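Local coordinates for small ribosomal subunit protein uS8 (Aquifex aeolicus, PDB 3RF2) that binds 16S rRNA very tightly and probably helps coordinate assembly of the platform of the 30S subunit as a primary rRNA-binding protein, at residues 148-151 with 152-155; 100-104 with 105-109. All coordinates share one frame; numbering follows the deposited sequence.

Contact 1 of 2, residues 148-151 with 152-155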
ATOM      1  N   VAL A 148      13.334   0.213   0.122  1.00 35.16           N
ATOM      2  CA  VAL A 148      12.271  -0.727   0.434  1.00 38.25           C
ATOM      3  C   VAL A 148      12.065  -1.601  -0.785  1.00 41.43           C
ATOM      4  O   VAL A 148      11.878  -1.079  -1.880  1.00 47.94           O
ATOM      5  CB  VAL A 148      10.971   0.038   0.757  1.00 39.04           C
ATOM      6  CG1 VAL A 148       9.807  -0.912   0.982  1.00 24.31           C
ATOM      7  CG2 VAL A 148      11.171   0.932   1.978  1.00 38.35           C
ATOM      8  N   MET A 149      12.099  -2.922  -0.610  1.00 34.72           N
ATOM      9  CA  MET A 149      12.120  -3.836  -1.752  1.00 33.52           C
ATOM     10  C   MET A 149      11.629  -5.225  -1.361  1.00 33.42           C
ATOM     11  O   MET A 149      11.314  -5.470  -0.199  1.00 34.40           O
ATOM     12  CB  MET A 149      13.545  -3.935  -2.302  1.00 35.62           C
ATOM     13  CG  MET A 149      14.579  -4.285  -1.224  1.00 37.47           C
ATOM     14  SD  MET A 149      16.252  -4.605  -1.833  1.00 45.97           S
ATOM     15  CE  MET A 149      16.842  -2.936  -2.160  1.00 40.91           C
ATOM     16  N   THR A 150      11.589  -6.143  -2.321  1.00 28.12           N
ATOM     17  CA  THR A 150      11.118  -7.486  -2.031  1.00 29.59           C
ATOM     18  C   THR A 150      12.206  -8.312  -1.389  1.00 29.95           C
ATOM     19  O   THR A 150      13.374  -7.915  -1.347  1.00 28.11           O
ATOM     20  CB  THR A 150      10.589  -8.220  -3.278  1.00 29.12           C
ATOM     21  OG1 THR A 150      11.646  -8.391  -4.226  1.00 29.61           O
ATOM     22  CG2 THR A 150       9.477  -7.430  -3.922  1.00 24.62           C
ATOM     23  N   ASP A 151      11.808  -9.460  -0.857  1.00 28.78           N
ATOM     24  CA  ASP A 151      12.774 -10.385  -0.307  1.00 25.29           C
ATOM     25  C   ASP A 151      13.670 -10.852  -1.439  1.00 29.41           C
ATOM     26  O   ASP A 151      14.883 -10.905  -1.296  1.00 30.53           O
ATOM     27  CB  ASP A 151      12.085 -11.565   0.386  1.00 25.50           C
ATOM     28  CG  ASP A 151      11.058 -12.252  -0.517  1.00 30.23           C
ATOM     29  OD1 ASP A 151      10.075 -11.595  -0.913  1.00 28.47           O
ATOM     30  OD2 ASP A 151      11.238 -13.440  -0.825  1.00 29.16           O
ATOM     31  N   HIS A 152      13.072 -11.154  -2.583  1.00 35.06           N
ATOM     32  CA  HIS A 152      13.850 -11.575  -3.738  1.00 37.12           C
ATOM     33  C   HIS A 152      14.962 -10.578  -4.053  1.00 40.71           C
ATOM     34  O   HIS A 152      16.107 -10.962  -4.292  1.00 41.76           O
ATOM     35  CB  HIS A 152      12.951 -11.797  -4.960  1.00 37.59           C
ATOM     36  CG  HIS A 152      13.699 -12.209  -6.189  1.00 47.87           C
ATOM     37  ND1 HIS A 152      14.251 -11.299  -7.069  1.00 52.96           N
ATOM     38  CD2 HIS A 152      14.003 -13.435  -6.685  1.00 49.37           C
ATOM     39  CE1 HIS A 152      14.858 -11.944  -8.048  1.00 53.12           C
ATOM     40  NE2 HIS A 152      14.721 -13.244  -7.837  1.00 51.09           N
ATOM     41  N   GLU A 153      14.639  -9.293  -4.045  1.00 43.97           N
ATOM     42  CA  GLU A 153      15.646  -8.288  -4.370  1.00 44.35           C
ATOM     43  C   GLU A 153      16.671  -8.134  -3.250  1.00 40.35           C
ATOM     44  O   GLU A 153      17.869  -8.021  -3.513  1.00 40.70           O
ATOM     45  CB  GLU A 153      14.990  -6.953  -4.725  1.00 50.89           C
ATOM     46  CG  GLU A 153      14.173  -7.035  -6.006  1.00 56.22           C
ATOM     47  CD  GLU A 153      13.271  -5.836  -6.226  1.00 63.78           C
ATOM     48  OE1 GLU A 153      12.789  -5.237  -5.231  1.00 61.73           O
ATOM     49  OE2 GLU A 153      13.041  -5.497  -7.410  1.00 69.49           O
ATOM     50  N   ALA A 154      16.208  -8.139  -2.004  1.00 37.23           N
ATOM     51  CA  ALA A 154      17.128  -8.065  -0.875  1.00 37.97           C
ATOM     52  C   ALA A 154      18.156  -9.186  -0.983  1.00 39.34           C
ATOM     53  O   ALA A 154      19.352  -8.948  -0.820  1.00 44.22           O
ATOM     54  CB  ALA A 154      16.379  -8.145   0.449  1.00 35.10           C
ATOM     55  N   ARG A 155      17.697 -10.401  -1.276  1.00 36.66           N
ATOM     56  CA  ARG A 155      18.615 -11.529  -1.437  1.00 38.46           C
ATOM     57  C   ARG A 155      19.606 -11.268  -2.564  1.00 46.90           C
ATOM     58  O   ARG A 155      20.818 -11.423  -2.388  1.00 49.29           O
ATOM     59  CB  ARG A 155      17.869 -12.849  -1.685  1.00 37.29           C
ATOM     60  CG  ARG A 155      17.450 -13.583  -0.411  1.00 35.77           C
ATOM     61  CD  ARG A 155      16.747 -14.893  -0.728  1.00 37.74           C
ATOM     62  NE  ARG A 155      15.592 -15.077   0.135  1.00 39.51           N
ATOM     63  CZ  ARG A 155      14.338 -14.828  -0.227  1.00 40.62           C
ATOM     64  NH1 ARG A 155      14.062 -14.401  -1.458  1.00 39.76           N
ATOM     65  NH2 ARG A 155      13.355 -15.014   0.646  1.00 38.70           N
TER
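Thr150 and Glu153 form a capping box where the short strand 149-150 runs straight into helix 151-156. Thr150 is the N-cap. Its OG1 sits between the backbone N and the carbonyl carbon (chi1 63°), and from there it accepts from Glu153 N; Thr150 OG1 and Glu153 N are 3.1 Å apart. The return bond runs from Thr150 N to Glu153 OE1 over 3.3 Å. It is nearly straight, and it meets the carboxylate from its anti side, somewhat out of its plane. Glu153 CG stands beside its own N, 3.4 Å from Thr150 OG1, and the extended chain beyond it brings OE1 back to Thr150 N. The first helical turn follows directly, with Ala154 N bonded to Thr150 O and Arg155 N to Asp151 O.

The tight side is the one turned into the protein. Met149, Thr150, Asp151 and Ala154 are buried there. Met149 SD lies 3.5 Å from Ala154 N and 4.2 Å from Ala154 CB. Met149 and Ala154 also touch strand 139-144, whereas Thr150 packs on Val39 and Glu43 of helix 31-43. The second oxygen of Glu153, OE2, makes a salt bridge to Lys42 of that helix.

The loose side is marked by His152. Its CB touches Thr150 OG1 at 3.7 Å, but the side chain sets off away from the strand and the residue is exposed.

Asp151 and Arg155 lie side by side, one helical turn apart. Asp151 OD1 is held by Ala140 N, and Arg155 NH2 also bonds Met130 O. The carboxylate and guanidinium planes are almost perpendicular, 86° apart. Both terminal nitrogens of Arg155 converge on one oxygen: Asp151 OD2 is 3.0 Å from Arg155 NH1 and 3.0 Å from Arg155 NH2.

Contact 2 of 2, residues 100-104 with 105-109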
ATOM      1  N   TYR A 100      -7.924  -6.265  -9.691  1.00 26.65           N
ATOM      2  CA  TYR A 100      -8.589  -7.565  -9.732  1.00 29.63           C
ATOM      3  C   TYR A 100      -8.273  -8.266 -11.050  1.00 32.55           C
ATOM      4  O   TYR A 100      -7.979  -7.609 -12.042  1.00 31.30           O
ATOM      5  CB  TYR A 100     -10.094  -7.403  -9.603  1.00 26.91           C
ATOM      6  CG  TYR A 100     -10.493  -6.576  -8.415  1.00 27.59           C
ATOM      7  CD1 TYR A 100     -10.842  -7.186  -7.211  1.00 26.14           C
ATOM      8  CD2 TYR A 100     -10.511  -5.183  -8.491  1.00 26.77           C
ATOM      9  CE1 TYR A 100     -11.199  -6.444  -6.117  1.00 24.59           C
ATOM     10  CE2 TYR A 100     -10.859  -4.419  -7.387  1.00 27.69           C
ATOM     11  CZ  TYR A 100     -11.210  -5.062  -6.211  1.00 27.93           C
ATOM     12  OH  TYR A 100     -11.571  -4.327  -5.130  1.00 26.89           O
ATOM     13  N   LEU A 101      -8.343  -9.593 -11.057  1.00 33.01           N
ATOM     14  CA  LEU A 101      -8.062 -10.360 -12.262  1.00 39.02           C
ATOM     15  C   LEU A 101      -9.238 -10.432 -13.230  1.00 39.82           C
ATOM     16  O   LEU A 101      -9.042 -10.420 -14.446  1.00 41.42           O
ATOM     17  CB  LEU A 101      -7.571 -11.765 -11.910  1.00 42.40           C
ATOM     18  CG  LEU A 101      -6.079 -11.709 -11.562  1.00 44.10           C
ATOM     19  CD1 LEU A 101      -5.825 -11.532 -10.054  1.00 39.83           C
ATOM     20  CD2 LEU A 101      -5.350 -12.920 -12.101  1.00 49.59           C
ATOM     21  N   ASP A 102     -10.452 -10.493 -12.694  1.00 34.64           N
ATOM     22  CA  ASP A 102     -11.632 -10.701 -13.528  1.00 38.80           C
ATOM     23  C   ASP A 102     -12.456  -9.424 -13.610  1.00 39.35           C
ATOM     24  O   ASP A 102     -12.415  -8.618 -12.689  1.00 38.14           O
ATOM     25  CB  ASP A 102     -12.495 -11.795 -12.925  1.00 39.54           C
ATOM     26  CG  ASP A 102     -12.960 -11.448 -11.530  1.00 42.25           C
ATOM     27  OD1 ASP A 102     -12.110 -11.033 -10.716  1.00 44.76           O
ATOM     28  OD2 ASP A 102     -14.172 -11.565 -11.248  1.00 41.84           O
ATOM     29  N   PRO A 103     -13.226  -9.253 -14.705  1.00 37.39           N
ATOM     30  CA  PRO A 103     -14.095  -8.086 -14.888  1.00 39.52           C
ATOM     31  C   PRO A 103     -15.038  -7.839 -13.707  1.00 41.63           C
ATOM     32  O   PRO A 103     -15.269  -6.686 -13.372  1.00 43.77           O
ATOM     33  CB  PRO A 103     -14.894  -8.441 -16.142  1.00 40.18           C
ATOM     34  CG  PRO A 103     -13.969  -9.331 -16.922  1.00 40.08           C
ATOM     35  CD  PRO A 103     -13.276 -10.159 -15.865  1.00 38.20           C
ATOM     36  N   LYS A 104     -15.562  -8.891 -13.086  1.00 39.06           N
ATOM     37  CA  LYS A 104     -16.500  -8.716 -11.976  1.00 41.01           C
ATOM     38  C   LYS A 104     -15.808  -8.436 -10.637  1.00 37.49           C
ATOM     39  O   LYS A 104     -16.469  -8.243  -9.622  1.00 40.97           O
ATOM     40  CB  LYS A 104     -17.429  -9.932 -11.858  1.00 48.19           C
ATOM     41  CG  LYS A 104     -18.482 -10.033 -12.964  1.00 52.84           C
ATOM     42  CD  LYS A 104     -19.090 -11.438 -13.028  1.00 57.68           C
ATOM     43  CE  LYS A 104     -20.602 -11.429 -12.797  1.00 62.39           C
ATOM     44  NZ  LYS A 104     -21.200 -12.802 -12.822  1.00 63.53           N
ATOM     45  N   LYS A 105     -14.484  -8.429 -10.621  1.00 33.95           N
ATOM     46  CA  LYS A 105     -13.757  -8.064  -9.404  1.00 36.81           C
ATOM     47  C   LYS A 105     -13.954  -9.049  -8.248  1.00 37.88           C
ATOM     48  O   LYS A 105     -13.880  -8.660  -7.085  1.00 34.54           O
ATOM     49  CB  LYS A 105     -14.138  -6.643  -8.950  1.00 33.92           C
ATOM     50  CG  LYS A 105     -13.806  -5.565  -9.979  1.00 34.52           C
ATOM     51  CD  LYS A 105     -14.092  -4.161  -9.443  1.00 36.01           C
ATOM     52  CE  LYS A 105     -15.583  -3.925  -9.241  1.00 38.80           C
ATOM     53  NZ  LYS A 105     -15.883  -2.513  -8.848  1.00 42.13           N
ATOM     54  N   ARG A 106     -14.201 -10.313  -8.571  1.00 37.86           N
ATOM     55  CA  ARG A 106     -14.346 -11.342  -7.548  1.00 47.85           C
ATOM     56  C   ARG A 106     -13.000 -11.982  -7.177  1.00 49.25           C
ATOM     57  O   ARG A 106     -12.873 -12.629  -6.135  1.00 52.91           O
ATOM     58  CB  ARG A 106     -15.341 -12.409  -8.005  1.00 55.56           C
ATOM     59  CG  ARG A 106     -16.778 -11.896  -8.122  1.00 62.67           C
ATOM     60  CD  ARG A 106     -17.704 -12.931  -8.762  1.00 69.96           C
ATOM     61  NE  ARG A 106     -19.096 -12.478  -8.809  1.00 77.34           N
ATOM     62  CZ  ARG A 106     -20.026 -12.988  -9.613  1.00 81.68           C
ATOM     63  NH1 ARG A 106     -19.716 -13.968 -10.453  1.00 82.08           N
ATOM     64  NH2 ARG A 106     -21.265 -12.510  -9.581  1.00 83.12           N
ATOM     65  N   LYS A 107     -12.000 -11.787  -8.028  1.00 43.49           N
ATOM     66  CA  LYS A 107     -10.663 -12.312  -7.789  1.00 40.25           C
ATOM     67  C   LYS A 107      -9.637 -11.166  -7.642  1.00 36.32           C
ATOM     68  O   LYS A 107      -9.162 -10.603  -8.640  1.00 34.94           O
ATOM     69  CB  LYS A 107     -10.254 -13.267  -8.928  1.00 40.14           C
ATOM     70  CG  LYS A 107     -11.123 -14.544  -9.035  1.00 46.84           C
ATOM     71  CD  LYS A 107     -10.949 -15.308 -10.375  1.00 51.60           C
ATOM     72  CE  LYS A 107      -9.481 -15.669 -10.642  1.00 52.90           C
ATOM     73  NZ  LYS A 107      -9.257 -16.515 -11.854  1.00 54.05           N
ATOM     74  N   SER A 108      -9.310 -10.833  -6.397  1.00 32.04           N
ATOM     75  CA  SER A 108      -8.320  -9.807  -6.075  1.00 31.04           C
ATOM     76  C   SER A 108      -6.893 -10.280  -6.356  1.00 32.56           C
ATOM     77  O   SER A 108      -6.564 -11.451  -6.158  1.00 35.26           O
ATOM     78  CB  SER A 108      -8.448  -9.428  -4.595  1.00 35.98           C
ATOM     79  OG  SER A 108      -7.361  -8.640  -4.147  1.00 37.93           O
ATOM     80  N   ALA A 109      -6.039  -9.376  -6.817  1.00 30.48           N
ATOM     81  CA  ALA A 109      -4.626  -9.710  -6.955  1.00 29.85           C
ATOM     82  C   ALA A 109      -4.005  -9.958  -5.577  1.00 28.05           C
ATOM     83  O   ALA A 109      -3.041 -10.702  -5.442  1.00 27.37           O
ATOM     84  CB  ALA A 109      -3.886  -8.598  -7.680  1.00 30.31           C
TER
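Two first torsions bring Tyr100 against Lys105 and Asp102 against Arg106 and Lys107. Tyr100 CG is anti to its carbonyl carbon, chi1 -52°, which lays the ring against Lys105. Asp102 CG sits between its own N and carbonyl carbon (chi1 60°), which directs the carboxylate into the bend of the chain. The motif is a surface loop after strand 93-98, turned by a type I beta turn from Asp102 to Lys105 and closed by a single beta bridge between Tyr100 and Ser108.

Lys105 N closes the turn on Asp102 O at 2.9 Å, approaching from above the carbonyl plane. Lys105 then takes a left-handed backbone conformation, and the next two amides face the Asp102 carboxylate. Asp102 OD2 uses its syn lone pair for Arg106 N at 3.0 Å. Asp102 OD1 takes Lys107 N at 2.8 Å, also on the syn side but out of the carboxylate plane. One side chain thus fixes the returning backbone. Farther from the turn, Leu101 N gives a bond to Lys107 O at 2.7 Å.

The ring of Tyr100 is packed by the aliphatic part of Lys105. Lys105 CB makes a CH-pi contact over one face, 3.8 Å from the Tyr100 ring centroid and 15° off its normal. Lys107 O lies at the ring edge. Both polar ends reach the loop before strand 24-28: Tyr100 OH bonds Asp22 O, and Lys105 NZ bonds Arg21 O and makes a salt bridge to Asp23.

On the exposed outer side Lys104 and Arg106 run alongside each other, pointing the same way. Lys104 NZ comes within 3.0 Å of Arg106 NH1, but both are donors and no bond forms. Lys104 CE lies over one face of the Arg106 guanidinium, offset toward its rim, 3.5 Å from Arg106 NH2.

Both contacts are local and use acidic side chains to hold backbone amides, but in different settings. Contact 1 is partly buried and joins a strand of the C-terminal sheet to a helix start, with helix 31-43 close by. Contact 2 lies on the surface, in the loop between strands 93-98 and 113-115, and has no buried residue. Contact 1 combines capping with a salt bridge and a sulfur contact. Contact 2 relies on one carboxylate, a tyrosine ring and lysine methylenes, with neighbouring positive charges at its outer edge. They share no element. The centres of contact 1 and contact 2 are about 27 Å apart, and the nearest atoms of contact 1 and contact 2 are about 13 Å apart.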